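Local coordinates for protein retinol dehydratase (Spodoptera frugiperda, PDB 1FMJ) that converts retinol to anhydroretinol, probably through a sulfated intermediate, using a sulfotransferase-type fold that binds both retinol and the nucleotide adenosine-3'-5'-diphosphate, at residues 101-106 and 158-163; 179-184 and 263-268; 198-203 and 302-307; 282-287 and 309-314. All blocks are in the same frame, centred on the assembly; numbering follows the deposited sequence.

Contact 1. Residues 101-106 and 158-163; sequences LRYIYL and KRFVKT. With RTL (retinol), chain H.
F160 CB lies over one face of Y103, 3.5 Å from the ring centroid, and K162 N at its edge, near the plane. The F160 ring then turns its own edge to the Y103 face, a T-shaped pair with centroids 5.3 Å apart and planes at 60°. Y103 OH reaches on to Q80 O. Over the centre of one Y105 face lies K162 CE, 3.8 Å above the plane, and K162 NZ follows at 4.2 Å from the centroid, a cation-pi contact. K162 gets there because its chain is extended from CB to NZ, with CG anti to the backbone N (chi1 160°).

Beneath these side chains runs a parallel beta ladder at the edge of the central sheet: I104 N to F160 O (3.0 Å), K162 N to I104 O (2.9 Å) and L106 N to K162 O (2.9 Å). Replacing Y105 by alanine would probably leave the K162 amine without its aromatic face and freer to swing away from retinol. K162 NZ donates to retinol O1 at 2.9 Å, and H164 NE2 is bonded to the same oxygen. The substrate hydroxyl is thus gripped by two nitrogens, one of them lying over the Y105 ring, which probably helps to hold it in place and also touches retinol C15 through its OH.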
# COMPACT_ATOMS: atom_id res chain seq x y z
N LEU A 101 -9.81 -6.88 -9.05
CA LEU A 101 -9.80 -7.72 -10.25
C LEU A 101 -9.10 -6.98 -11.39
O LEU A 101 -8.65 -7.60 -12.36
CB LEU A 101 -11.23 -8.08 -10.67
CG LEU A 101 -11.89 -9.36 -10.10
CD1 LEU A 101 -11.63 -9.48 -8.62
CD2 LEU A 101 -13.39 -9.33 -10.38
N ARG A 102 -8.99 -5.66 -11.29
CA ARG A 102 -8.35 -4.89 -12.34
C ARG A 102 -6.84 -4.76 -12.12
O ARG A 102 -6.09 -4.49 -13.05
CB ARG A 102 -9.02 -3.51 -12.44
CG ARG A 102 -10.40 -3.55 -13.11
CD ARG A 102 -11.07 -2.17 -13.15
NE ARG A 102 -11.60 -1.80 -11.85
CZ ARG A 102 -11.69 -0.55 -11.39
NH1 ARG A 102 -11.26 0.47 -12.14
NH2 ARG A 102 -12.20 -0.33 -10.19
N TYR A 103 -6.42 -4.97 -10.87
CA TYR A 103 -5.02 -4.89 -10.50
C TYR A 103 -4.57 -6.15 -9.77
O TYR A 103 -5.34 -6.78 -9.05
CB TYR A 103 -4.78 -3.71 -9.54
CG TYR A 103 -4.64 -2.36 -10.20
CD1 TYR A 103 -5.75 -1.65 -10.63
CD2 TYR A 103 -3.38 -1.78 -10.36
CE1 TYR A 103 -5.62 -0.39 -11.20
CE2 TYR A 103 -3.24 -0.52 -10.93
CZ TYR A 103 -4.36 0.17 -11.34
OH TYR A 103 -4.20 1.41 -11.89
N ILE A 104 -3.31 -6.53 -9.96
CA ILE A 104 -2.76 -7.66 -9.25
C ILE A 104 -1.99 -7.01 -8.12
O ILE A 104 -1.19 -6.10 -8.34
CB ILE A 104 -1.78 -8.48 -10.09
CG1 ILE A 104 -2.54 -9.25 -11.18
CG2 ILE A 104 -0.99 -9.46 -9.18
CD1 ILE A 104 -1.65 -10.05 -12.09
N TYR A 105 -2.26 -7.46 -6.90
CA TYR A 105 -1.60 -6.94 -5.73
C TYR A 105 -0.37 -7.81 -5.58
O TYR A 105 -0.45 -8.91 -5.04
CB TYR A 105 -2.54 -7.08 -4.53
CG TYR A 105 -2.08 -6.41 -3.26
CD1 TYR A 105 -2.90 -6.40 -2.14
CD2 TYR A 105 -0.83 -5.81 -3.17
CE1 TYR A 105 -2.49 -5.81 -0.95
CE2 TYR A 105 -0.40 -5.22 -1.99
CZ TYR A 105 -1.24 -5.23 -0.88
OH TYR A 105 -0.83 -4.67 0.31
N LEU A 106 0.76 -7.32 -6.07
CA LEU A 106 2.02 -8.05 -6.04
C LEU A 106 2.43 -8.61 -4.68
O LEU A 106 2.74 -9.81 -4.57
CB LEU A 106 3.14 -7.15 -6.59
CG LEU A 106 4.51 -7.81 -6.82
CD1 LEU A 106 4.34 -9.06 -7.68
CD2 LEU A 106 5.45 -6.82 -7.49
N LYS A 158 -3.15 -6.05 -20.84
CA LYS A 158 -2.30 -5.10 -20.13
C LYS A 158 -2.34 -5.42 -18.64
O LYS A 158 -3.42 -5.65 -18.08
CB LYS A 158 -2.77 -3.66 -20.37
CG LYS A 158 -1.98 -2.62 -19.58
CD LYS A 158 -2.50 -1.21 -19.82
CE LYS A 158 -1.73 -0.47 -20.90
NZ LYS A 158 -0.37 -0.06 -20.49
N ARG A 159 -1.17 -5.46 -18.01
CA ARG A 159 -1.09 -5.75 -16.59
C ARG A 159 -0.96 -4.50 -15.74
O ARG A 159 -0.06 -3.68 -15.95
CB ARG A 159 0.10 -6.68 -16.30
CG ARG A 159 0.01 -8.05 -16.95
CD ARG A 159 1.16 -8.97 -16.49
NE ARG A 159 2.48 -8.42 -16.81
CZ ARG A 159 3.62 -9.07 -16.60
NH1 ARG A 159 3.61 -10.29 -16.07
NH2 ARG A 159 4.78 -8.49 -16.92
N PHE A 160 -1.89 -4.36 -14.79
CA PHE A 160 -1.88 -3.25 -13.86
C PHE A 160 -1.44 -3.86 -12.53
O PHE A 160 -2.10 -4.75 -12.00
CB PHE A 160 -3.27 -2.63 -13.72
CG PHE A 160 -3.70 -1.84 -14.92
CD1 PHE A 160 -4.30 -2.47 -16.01
CD2 PHE A 160 -3.48 -0.46 -14.98
CE1 PHE A 160 -4.67 -1.74 -17.14
CE2 PHE A 160 -3.84 0.28 -16.10
CZ PHE A 160 -4.44 -0.35 -17.19
N VAL A 161 -0.30 -3.40 -12.02
CA VAL A 161 0.24 -3.94 -10.78
C VAL A 161 0.23 -2.95 -9.63
O VAL A 161 0.70 -1.81 -9.77
CB VAL A 161 1.70 -4.41 -10.97
CG1 VAL A 161 2.19 -5.09 -9.70
CG2 VAL A 161 1.79 -5.34 -12.17
N LYS A 162 -0.30 -3.39 -8.50
CA LYS A 162 -0.34 -2.58 -7.29
C LYS A 162 0.72 -3.16 -6.37
O LYS A 162 0.81 -4.38 -6.24
CB LYS A 162 -1.70 -2.68 -6.62
CG LYS A 162 -1.70 -2.27 -5.15
CD LYS A 162 -3.03 -2.60 -4.50
CE LYS A 162 -2.99 -2.33 -3.02
NZ LYS A 162 -4.30 -2.61 -2.39
N THR A 163 1.52 -2.32 -5.74
CA THR A 163 2.53 -2.85 -4.84
C THR A 163 2.97 -1.86 -3.78
O THR A 163 2.93 -0.64 -4.00
CB THR A 163 3.80 -3.34 -5.60
OG1 THR A 163 4.67 -4.02 -4.69
CG2 THR A 163 4.56 -2.17 -6.20
C1 RTL H . -6.74 -11.34 6.93
C2 RTL H . -6.19 -12.50 7.82
C3 RTL H . -5.77 -13.72 7.01
C4 RTL H . -5.81 -14.08 5.53
C5 RTL H . -6.38 -12.84 4.83
C6 RTL H . -6.80 -11.62 5.38
C7 RTL H . -7.33 -10.50 4.56
C8 RTL H . -6.55 -9.60 3.90
C9 RTL H . -7.06 -8.49 3.08
C10 RTL H . -6.13 -7.66 2.47
C11 RTL H . -6.33 -6.48 1.61
C12 RTL H . -5.54 -5.42 2.01
C13 RTL H . -5.32 -4.04 1.55
C14 RTL H . -4.52 -3.01 1.98
C15 RTL H . -3.20 -2.84 1.37
O1 RTL H . -3.24 -2.04 0.26
C16 RTL H . -5.76 -10.21 7.32
C17 RTL H . -8.10 -11.04 7.57
C18 RTL H . -6.49 -13.12 3.32
C19 RTL H . -8.58 -8.28 2.94
C20 RTL H . -6.23 -3.83 0.33
O HOH W 1 -4.10 -6.25 -14.55

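Contact 2. Residues 179-184 and 263-268; sequences KMVYLA and ADFLGK
F265 points from the last turn of helix 255-265 at the start of strand 179-184, and its ring tip does most of the touching. With CG anti to the backbone N (chi1 177°), the ring reaches across so that CZ stands 3.4 Å from M180 O, while M180 N lies at the ring edge, in its plane. V181 and F265 run past one another head to tail, V181 CG2 meeting F265 CE2 at 3.9 Å. On the residue before M180, K179 CB lies 4.1 Å from F265 CZ, so the ring spans the side chains of K179 and V181, which flank M180.

Farther out, K179 runs beside the helix end. Its CD reaches L266 CD2 at 4.3 Å, and a bend at chi4 turns NZ to a water that it holds at 2.8 Å and that donates to F265 O. The same amine is bonded to N242 OD1; its cation-pi approach to F265 is long and at most weak. An alanine in place of F265 would probably open a gap against M180 and V181 and leave the aliphatic part of K179 less well supported.

G267, with positive phi, closes the helix in a Schellman motif, K268 N bonding A263 O at 2.8 Å. Strand 179-184 runs between strands 66-70 and 243-247 of the parallel sheet. F265 also packs on L244 of strand 243-247, whereas V181 and L266 meet T79 and E87 of helix 76-87.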
# COMPACT_ATOMS: atom_id res chain seq x y z
N LYS A 179 6.21 1.47 -16.62
CA LYS A 179 5.92 2.79 -16.09
C LYS A 179 5.42 2.59 -14.67
O LYS A 179 4.77 1.59 -14.36
CB LYS A 179 4.88 3.49 -16.95
CG LYS A 179 5.40 3.85 -18.34
CD LYS A 179 4.39 4.61 -19.16
CE LYS A 179 4.94 4.85 -20.56
NZ LYS A 179 6.26 5.54 -20.52
N MET A 180 5.74 3.54 -13.80
CA MET A 180 5.33 3.47 -12.40
C MET A 180 4.94 4.82 -11.85
O MET A 180 5.58 5.83 -12.15
CB MET A 180 6.48 2.89 -11.56
CG MET A 180 6.28 3.00 -10.03
SD MET A 180 7.61 2.22 -9.05
CE MET A 180 7.28 0.49 -9.39
N VAL A 181 3.87 4.83 -11.05
CA VAL A 181 3.42 6.05 -10.39
C VAL A 181 3.58 5.74 -8.91
O VAL A 181 2.95 4.82 -8.39
CB VAL A 181 1.94 6.38 -10.68
CG1 VAL A 181 1.57 7.70 -10.02
CG2 VAL A 181 1.72 6.47 -12.18
N TYR A 182 4.44 6.49 -8.23
CA TYR A 182 4.67 6.25 -6.82
C TYR A 182 4.09 7.38 -6.00
O TYR A 182 4.36 8.56 -6.25
CB TYR A 182 6.16 6.12 -6.55
CG TYR A 182 6.51 5.86 -5.11
CD1 TYR A 182 6.81 4.58 -4.66
CD2 TYR A 182 6.58 6.92 -4.19
CE1 TYR A 182 7.17 4.35 -3.33
CE2 TYR A 182 6.93 6.70 -2.87
CZ TYR A 182 7.23 5.41 -2.44
OH TYR A 182 7.63 5.21 -1.14
N LEU A 183 3.30 7.01 -5.01
CA LEU A 183 2.68 7.98 -4.12
C LEU A 183 3.34 8.03 -2.75
O LEU A 183 3.68 6.99 -2.17
CB LEU A 183 1.19 7.66 -3.95
CG LEU A 183 0.21 8.47 -4.82
CD1 LEU A 183 0.28 9.94 -4.45
CD2 LEU A 183 0.54 8.27 -6.30
N ALA A 184 3.52 9.25 -2.26
CA ALA A 184 4.10 9.52 -0.95
C ALA A 184 3.11 10.43 -0.23
O ALA A 184 2.35 11.15 -0.86
CB ALA A 184 5.45 10.20 -1.08
N ALA A 263 -1.87 11.99 -16.94
CA ALA A 263 -2.22 11.76 -18.33
C ALA A 263 -0.99 11.92 -19.22
O ALA A 263 -0.71 11.05 -20.04
CB ALA A 263 -3.32 12.73 -18.77
N ASP A 264 -0.26 13.02 -19.05
CA ASP A 264 0.94 13.26 -19.85
C ASP A 264 1.93 12.12 -19.67
O ASP A 264 2.47 11.59 -20.63
CB ASP A 264 1.61 14.57 -19.45
CG ASP A 264 0.71 15.76 -19.62
OD1 ASP A 264 -0.03 15.81 -20.63
OD2 ASP A 264 0.74 16.66 -18.76
N PHE A 265 2.16 11.75 -18.41
CA PHE A 265 3.09 10.67 -18.08
C PHE A 265 2.69 9.38 -18.80
O PHE A 265 3.55 8.63 -19.25
CB PHE A 265 3.09 10.45 -16.55
CG PHE A 265 3.95 9.30 -16.10
CD1 PHE A 265 5.34 9.36 -16.23
CD2 PHE A 265 3.38 8.17 -15.55
CE1 PHE A 265 6.14 8.30 -15.81
CE2 PHE A 265 4.17 7.10 -15.12
CZ PHE A 265 5.55 7.17 -15.26
N LEU A 266 1.39 9.14 -18.93
CA LEU A 266 0.90 7.94 -19.60
C LEU A 266 0.74 8.11 -21.11
O LEU A 266 0.27 7.19 -21.79
CB LEU A 266 -0.43 7.49 -19.00
CG LEU A 266 -0.35 6.99 -17.55
CD1 LEU A 266 -1.72 6.61 -17.05
CD2 LEU A 266 0.60 5.80 -17.48
N GLY A 267 1.15 9.27 -21.61
CA GLY A 267 1.04 9.53 -23.04
C GLY A 267 -0.41 9.58 -23.50
O GLY A 267 -0.72 9.19 -24.63
N LYS A 268 -1.29 10.07 -22.64
CA LYS A 268 -2.71 10.17 -22.96
C LYS A 268 -3.21 11.61 -22.84
O LYS A 268 -2.90 12.30 -21.87
CB LYS A 268 -3.52 9.27 -22.02
CG LYS A 268 -3.08 7.81 -21.99
CD LYS A 268 -3.40 7.09 -23.30
CE LYS A 268 -3.04 5.62 -23.22
NZ LYS A 268 -1.59 5.42 -22.88
O HOH W 2 6.26 7.84 -19.00

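Contact 3. Residues 198-203 and 302-307; sequences ARLLYL and GILADG
A305 N donates to L200 O at 2.9 Å, a direct backbone hydrogen bond between the end of helix 187-200 and the extended loop 302-307. The same oxygen takes a CA-H...O contact from L304 CA at 3.4 Å, so one carbonyl of the last helical residue grips two successive residues of the loop.

Apolar contacts gather on L304. Its CD2 meets L201 CD2 at 3.8 Å and L200 CD1 at 4.0 Å, the L304 side chain running alongside each of the other two in a common direction. I303, beside them, lines the retinol pocket and also touches Y135 and L138 of helix 132-142.

The helix stops here in a Schellman motif: L203 N bonds A198 O, Y202 N bonds R199 O, and Y202 is the C-prime residue with a phi of 61°. This left-handed turn, with Y202 CG anti to its carbonyl carbon (chi1 -64°), brings the tyrosine ring across the loop.

Aromatic contact follows. A305 CB sits over a face of the Y202 ring, 4.0 Å from its centroid in a CH-pi contact, and is also pressed against R199 O. I303 O meets the ring's edge near its plane, 3.8 Å from Y202 CD1, and finds no polar partner although it is buried.

Water-mediated bonds complete the set. Y202 OH donates to one water at 2.6 Å, which in turn donates to G302 O and L304 O; a second water donates to Y202 OH at 2.8 Å and accepts from D306 N.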
# COMPACT_ATOMS: atom_id res chain seq x y z
N ALA A 198 -4.99 -1.20 10.22
CA ALA A 198 -4.59 -2.39 10.97
C ALA A 198 -5.79 -2.83 11.81
O ALA A 198 -6.03 -4.02 12.00
CB ALA A 198 -3.39 -2.10 11.85
N ARG A 199 -6.55 -1.86 12.30
CA ARG A 199 -7.75 -2.15 13.08
C ARG A 199 -8.78 -2.82 12.18
O ARG A 199 -9.44 -3.79 12.57
CB ARG A 199 -8.33 -0.86 13.66
CG ARG A 199 -7.65 -0.34 14.92
CD ARG A 199 -8.55 -0.53 16.14
NE ARG A 199 -8.02 0.11 17.34
CZ ARG A 199 -7.09 -0.41 18.13
NH1 ARG A 199 -6.57 -1.60 17.87
NH2 ARG A 199 -6.66 0.28 19.18
N LEU A 200 -8.91 -2.31 10.95
CA LEU A 200 -9.86 -2.84 9.98
C LEU A 200 -9.73 -4.35 9.74
O LEU A 200 -10.74 -5.06 9.68
CB LEU A 200 -9.69 -2.11 8.64
CG LEU A 200 -10.49 -2.60 7.42
CD1 LEU A 200 -11.95 -2.15 7.55
CD2 LEU A 200 -9.89 -2.03 6.14
N LEU A 201 -8.50 -4.82 9.60
CA LEU A 201 -8.25 -6.23 9.32
C LEU A 201 -7.89 -7.07 10.55
O LEU A 201 -7.40 -8.19 10.41
CB LEU A 201 -7.14 -6.35 8.27
CG LEU A 201 -7.42 -5.49 7.03
CD1 LEU A 201 -6.26 -5.59 6.02
CD2 LEU A 201 -8.73 -5.93 6.40
N TYR A 202 -8.13 -6.51 11.73
CA TYR A 202 -7.84 -7.20 12.98
C TYR A 202 -6.35 -7.53 13.13
O TYR A 202 -6.01 -8.55 13.71
CB TYR A 202 -8.65 -8.50 13.08
CG TYR A 202 -10.15 -8.30 13.13
CD1 TYR A 202 -10.95 -8.54 12.00
CD2 TYR A 202 -10.77 -7.84 14.28
CE1 TYR A 202 -12.33 -8.32 12.03
CE2 TYR A 202 -12.14 -7.61 14.32
CZ TYR A 202 -12.91 -7.85 13.20
OH TYR A 202 -14.26 -7.60 13.25
N LEU A 203 -5.49 -6.67 12.61
CA LEU A 203 -4.04 -6.90 12.69
C LEU A 203 -3.45 -6.48 14.04
O LEU A 203 -2.42 -7.01 14.46
CB LEU A 203 -3.32 -6.14 11.58
CG LEU A 203 -3.75 -6.40 10.13
CD1 LEU A 203 -2.88 -5.59 9.19
CD2 LEU A 203 -3.65 -7.87 9.82
N GLY A 302 -17.07 -11.23 6.82
CA GLY A 302 -16.85 -11.19 8.26
C GLY A 302 -15.43 -10.85 8.69
O GLY A 302 -15.10 -10.93 9.88
N ILE A 303 -14.59 -10.44 7.74
CA ILE A 303 -13.20 -10.12 8.05
C ILE A 303 -12.87 -8.64 8.23
O ILE A 303 -11.70 -8.28 8.32
CB ILE A 303 -12.24 -10.68 7.00
CG1 ILE A 303 -12.60 -10.11 5.63
CG2 ILE A 303 -12.29 -12.19 7.01
CD1 ILE A 303 -11.51 -10.32 4.58
N LEU A 304 -13.88 -7.78 8.25
CA LEU A 304 -13.65 -6.36 8.45
C LEU A 304 -14.21 -5.99 9.82
O LEU A 304 -15.30 -6.42 10.17
CB LEU A 304 -14.35 -5.52 7.38
CG LEU A 304 -13.97 -5.70 5.92
CD1 LEU A 304 -14.67 -4.62 5.11
CD2 LEU A 304 -12.46 -5.62 5.73
N ALA A 305 -13.47 -5.20 10.58
CA ALA A 305 -13.91 -4.79 11.91
C ALA A 305 -14.99 -3.71 11.84
O ALA A 305 -14.95 -2.83 10.97
CB ALA A 305 -12.72 -4.27 12.70
N ASP A 306 -15.96 -3.79 12.75
CA ASP A 306 -17.03 -2.79 12.80
C ASP A 306 -16.39 -1.43 13.10
O ASP A 306 -15.43 -1.36 13.86
CB ASP A 306 -18.04 -3.07 13.92
CG ASP A 306 -18.70 -4.43 13.81
OD1 ASP A 306 -18.94 -4.90 12.67
OD2 ASP A 306 -19.01 -5.02 14.87
N GLY A 307 -16.92 -0.37 12.51
CA GLY A 307 -16.38 0.95 12.77
C GLY A 307 -15.09 1.30 12.05
O GLY A 307 -14.41 2.26 12.43
O HOH W 3 -15.67 -9.04 11.58
O HOH W 4 -15.65 -5.81 14.84

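Contact 4. Residues 282-287 and 309-314; sequences LNFEKF and HFIRKG. With A3P (adenosine-3'-5'-diphosphate), chain G; RTL (retinol), chain H.
A backbone carbonyl oxygen rests on an aromatic face: K313 O lies 3.1 Å above the plane of the F284 ring, offset toward its rim, while R312 O meets the same ring at its edge, in plane. G314 CA also packs over the ring in a CH-pi contact; a CB here would collide with F284 CD1 and, at this positive phi (84°), would also press on the carbonyl oxygen of K313. I311 and F284 pass alongside in opposite senses, I311 CG2 3.3 Å from F284 CE1; I311 crosses F287 at about a right angle, I311 CD1 3.5 Å from F287 CD2.

Both segments grip adenosine-3'-5'-diphosphate. L282 O accepts from adenine N6 at 2.8 Å, and F287 CD2 lies close to adenine N7. The R312-K313-G314 run, the RKG of the sulfotransferase family, holds the 3'-phosphate: K313 N and G314 N both donate to O2P (2.7 and 2.8 Å), and R312, bent at chi3, gives NE to O1P at 3.0 Å, while its backbone N bonds the ribose O2'.

F287 packs helix 284-288 on T77 and E81 of helix 76-87; from the loop, F310 touches T77 and R312 packs on V192 and H196 of helix 187-200.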
# COMPACT_ATOMS: atom_id res chain seq x y z
N LEU A 282 -13.63 11.08 -8.44
CA LEU A 282 -12.82 10.78 -7.27
C LEU A 282 -13.25 11.57 -6.04
O LEU A 282 -12.51 11.62 -5.06
CB LEU A 282 -11.34 11.06 -7.53
CG LEU A 282 -10.56 10.27 -8.58
CD1 LEU A 282 -9.11 10.23 -8.13
CD2 LEU A 282 -11.09 8.86 -8.74
N ASN A 283 -14.42 12.20 -6.10
CA ASN A 283 -14.91 12.95 -4.96
C ASN A 283 -14.93 11.97 -3.79
O ASN A 283 -15.41 10.85 -3.93
CB ASN A 283 -16.32 13.47 -5.24
CG ASN A 283 -16.94 14.15 -4.03
OD1 ASN A 283 -17.41 13.48 -3.10
ND2 ASN A 283 -16.94 15.47 -4.04
N PHE A 284 -14.43 12.39 -2.63
CA PHE A 284 -14.36 11.47 -1.50
C PHE A 284 -15.62 10.72 -1.14
O PHE A 284 -15.57 9.51 -0.95
CB PHE A 284 -13.85 12.17 -0.23
CG PHE A 284 -13.57 11.20 0.89
CD1 PHE A 284 -12.50 10.32 0.80
CD2 PHE A 284 -14.39 11.15 2.01
CE1 PHE A 284 -12.25 9.40 1.81
CE2 PHE A 284 -14.15 10.23 3.03
CZ PHE A 284 -13.08 9.35 2.93
N GLU A 285 -16.74 11.42 -1.03
CA GLU A 285 -17.98 10.74 -0.67
C GLU A 285 -18.42 9.77 -1.75
O GLU A 285 -18.82 8.65 -1.43
CB GLU A 285 -19.08 11.76 -0.36
CG GLU A 285 -18.85 12.48 0.96
CD GLU A 285 -18.90 11.53 2.15
OE1 GLU A 285 -18.11 11.72 3.11
OE2 GLU A 285 -19.73 10.59 2.12
N LYS A 286 -18.33 10.17 -3.01
CA LYS A 286 -18.72 9.27 -4.09
C LYS A 286 -17.78 8.06 -4.07
O LYS A 286 -18.21 6.91 -4.01
CB LYS A 286 -18.63 9.96 -5.46
CG LYS A 286 -19.17 9.11 -6.60
CD LYS A 286 -18.99 9.76 -7.97
CE LYS A 286 -19.58 8.86 -9.08
NZ LYS A 286 -19.22 9.29 -10.47
N PHE A 287 -16.48 8.34 -4.12
CA PHE A 287 -15.48 7.28 -4.11
C PHE A 287 -15.68 6.35 -2.91
O PHE A 287 -15.66 5.12 -3.04
CB PHE A 287 -14.08 7.90 -4.06
CG PHE A 287 -13.00 7.02 -4.62
CD1 PHE A 287 -12.93 6.76 -5.98
CD2 PHE A 287 -12.04 6.47 -3.79
CE1 PHE A 287 -11.93 5.96 -6.51
CE2 PHE A 287 -11.03 5.66 -4.31
CZ PHE A 287 -10.97 5.41 -5.66
N HIS A 309 -13.27 1.43 7.94
CA HIS A 309 -13.51 1.38 6.52
C HIS A 309 -12.20 1.56 5.75
O HIS A 309 -11.28 2.23 6.22
CB HIS A 309 -14.50 2.49 6.14
CG HIS A 309 -15.82 2.36 6.82
ND1 HIS A 309 -16.80 1.50 6.38
CD2 HIS A 309 -16.31 2.92 7.96
CE1 HIS A 309 -17.83 1.54 7.20
NE2 HIS A 309 -17.56 2.39 8.17
N PHE A 310 -12.14 0.97 4.56
CA PHE A 310 -10.97 1.07 3.69
C PHE A 310 -10.79 2.51 3.22
O PHE A 310 -9.67 3.02 3.19
CB PHE A 310 -11.13 0.14 2.49
CG PHE A 310 -9.89 0.00 1.67
CD1 PHE A 310 -8.75 -0.57 2.22
CD2 PHE A 310 -9.85 0.48 0.36
CE1 PHE A 310 -7.57 -0.66 1.47
CE2 PHE A 310 -8.68 0.39 -0.39
CZ PHE A 310 -7.54 -0.18 0.17
N ILE A 311 -11.88 3.16 2.84
CA ILE A 311 -11.86 4.56 2.43
C ILE A 311 -12.46 5.24 3.67
O ILE A 311 -13.67 5.17 3.90
CB ILE A 311 -12.72 4.79 1.17
CG1 ILE A 311 -12.09 4.01 0.00
CG2 ILE A 311 -12.78 6.28 0.82
CD1 ILE A 311 -12.85 4.12 -1.29
N ARG A 312 -11.59 5.88 4.45
CA ARG A 312 -11.96 6.46 5.74
C ARG A 312 -12.30 7.94 5.89
O ARG A 312 -13.48 8.29 6.00
CB ARG A 312 -10.84 6.09 6.72
CG ARG A 312 -11.13 6.24 8.21
CD ARG A 312 -9.93 5.75 9.01
NE ARG A 312 -8.75 6.57 8.76
CZ ARG A 312 -8.49 7.72 9.36
NH1 ARG A 312 -9.33 8.19 10.28
NH2 ARG A 312 -7.41 8.42 9.04
N LYS A 313 -11.28 8.80 5.90
CA LYS A 313 -11.45 10.24 6.07
C LYS A 313 -11.14 11.09 4.84
O LYS A 313 -11.95 11.92 4.44
CB LYS A 313 -10.58 10.71 7.24
CG LYS A 313 -11.32 11.07 8.52
CD LYS A 313 -11.84 12.49 8.47
CE LYS A 313 -12.28 12.98 9.85
NZ LYS A 313 -13.45 12.22 10.41
N GLY A 314 -9.95 10.91 4.27
CA GLY A 314 -9.57 11.65 3.09
C GLY A 314 -8.99 13.04 3.31
O GLY A 314 -8.91 13.83 2.37
P1 A3P G . -7.21 8.23 5.42
O1P A3P G . -7.07 7.04 6.28
O2P A3P G . -8.63 8.59 5.22
O3P A3P G . -6.48 9.37 5.99
P2 A3P G . -4.18 3.74 0.10
O4P A3P G . -5.13 3.63 -1.02
O5P A3P G . -2.79 3.85 -0.39
O6P A3P G . -4.34 2.57 1.01
O5' A3P G . -4.51 5.06 0.91
C5' A3P G . -5.77 5.25 1.54
C4' A3P G . -5.93 6.70 2.01
O4' A3P G . -6.44 7.48 0.89
C3' A3P G . -6.98 6.85 3.11
O3' A3P G . -6.56 7.92 4.00
C2' A3P G . -8.23 7.09 2.30
O2' A3P G . -9.40 7.53 2.98
C1' A3P G . -7.70 8.06 1.25
N9 A3P G . -8.57 8.16 0.07
C8 A3P G . -9.15 7.15 -0.69
N7 A3P G . -9.88 7.56 -1.69
C5 A3P G . -9.79 8.95 -1.60
C6 A3P G . -10.34 10.02 -2.38
N6 A3P G . -11.13 9.83 -3.44
N1 A3P G . -10.04 11.33 -2.01
C2 A3P G . -9.23 11.58 -0.92
N3 A3P G . -8.65 10.64 -0.11
C4 A3P G . -8.97 9.34 -0.51
C1 RTL H . -6.74 -11.34 6.93
C2 RTL H . -6.19 -12.50 7.82
C3 RTL H . -5.77 -13.72 7.01
C4 RTL H . -5.81 -14.08 5.53
C5 RTL H . -6.38 -12.84 4.83
C6 RTL H . -6.80 -11.62 5.38
C7 RTL H . -7.33 -10.50 4.56
C8 RTL H . -6.55 -9.60 3.90
C9 RTL H . -7.06 -8.49 3.08
C10 RTL H . -6.13 -7.66 2.47
C11 RTL H . -6.33 -6.48 1.61
C12 RTL H . -5.54 -5.42 2.01
C13 RTL H . -5.32 -4.04 1.55
C14 RTL H . -4.52 -3.01 1.98
C15 RTL H . -3.20 -2.84 1.37
O1 RTL H . -3.24 -2.04 0.26
C16 RTL H . -5.76 -10.21 7.32
C17 RTL H . -8.10 -11.04 7.57
C18 RTL H . -6.49 -13.12 3.32
C19 RTL H . -8.58 -8.28 2.94
C20 RTL H . -6.23 -3.83 0.33

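How the contacts relate
Contacts 1 and 4 meet the same retinol from different parts of the chain: K162 of contact 1 bonds its hydroxyl and Y105 packs against C15 beside it, while F310 of 309-314 touches its C20 methyl. Their centres are 21 Å apart. Contact 3 touches contact 4 directly, L200 CD1 lying 3.8 Å from H309 N, and brings I303 to the same pocket, its side chain about 4 Å from retinol. Thus the loop between helices 284-288 and 325-338 serves substrate and nucleotide in turn. Contact 2 belongs with contact 1 through the shared parallel sheet, their centres 15 Å apart, but stands back from the ligands: the V181 side chain is about 11 Å from the nucleotide.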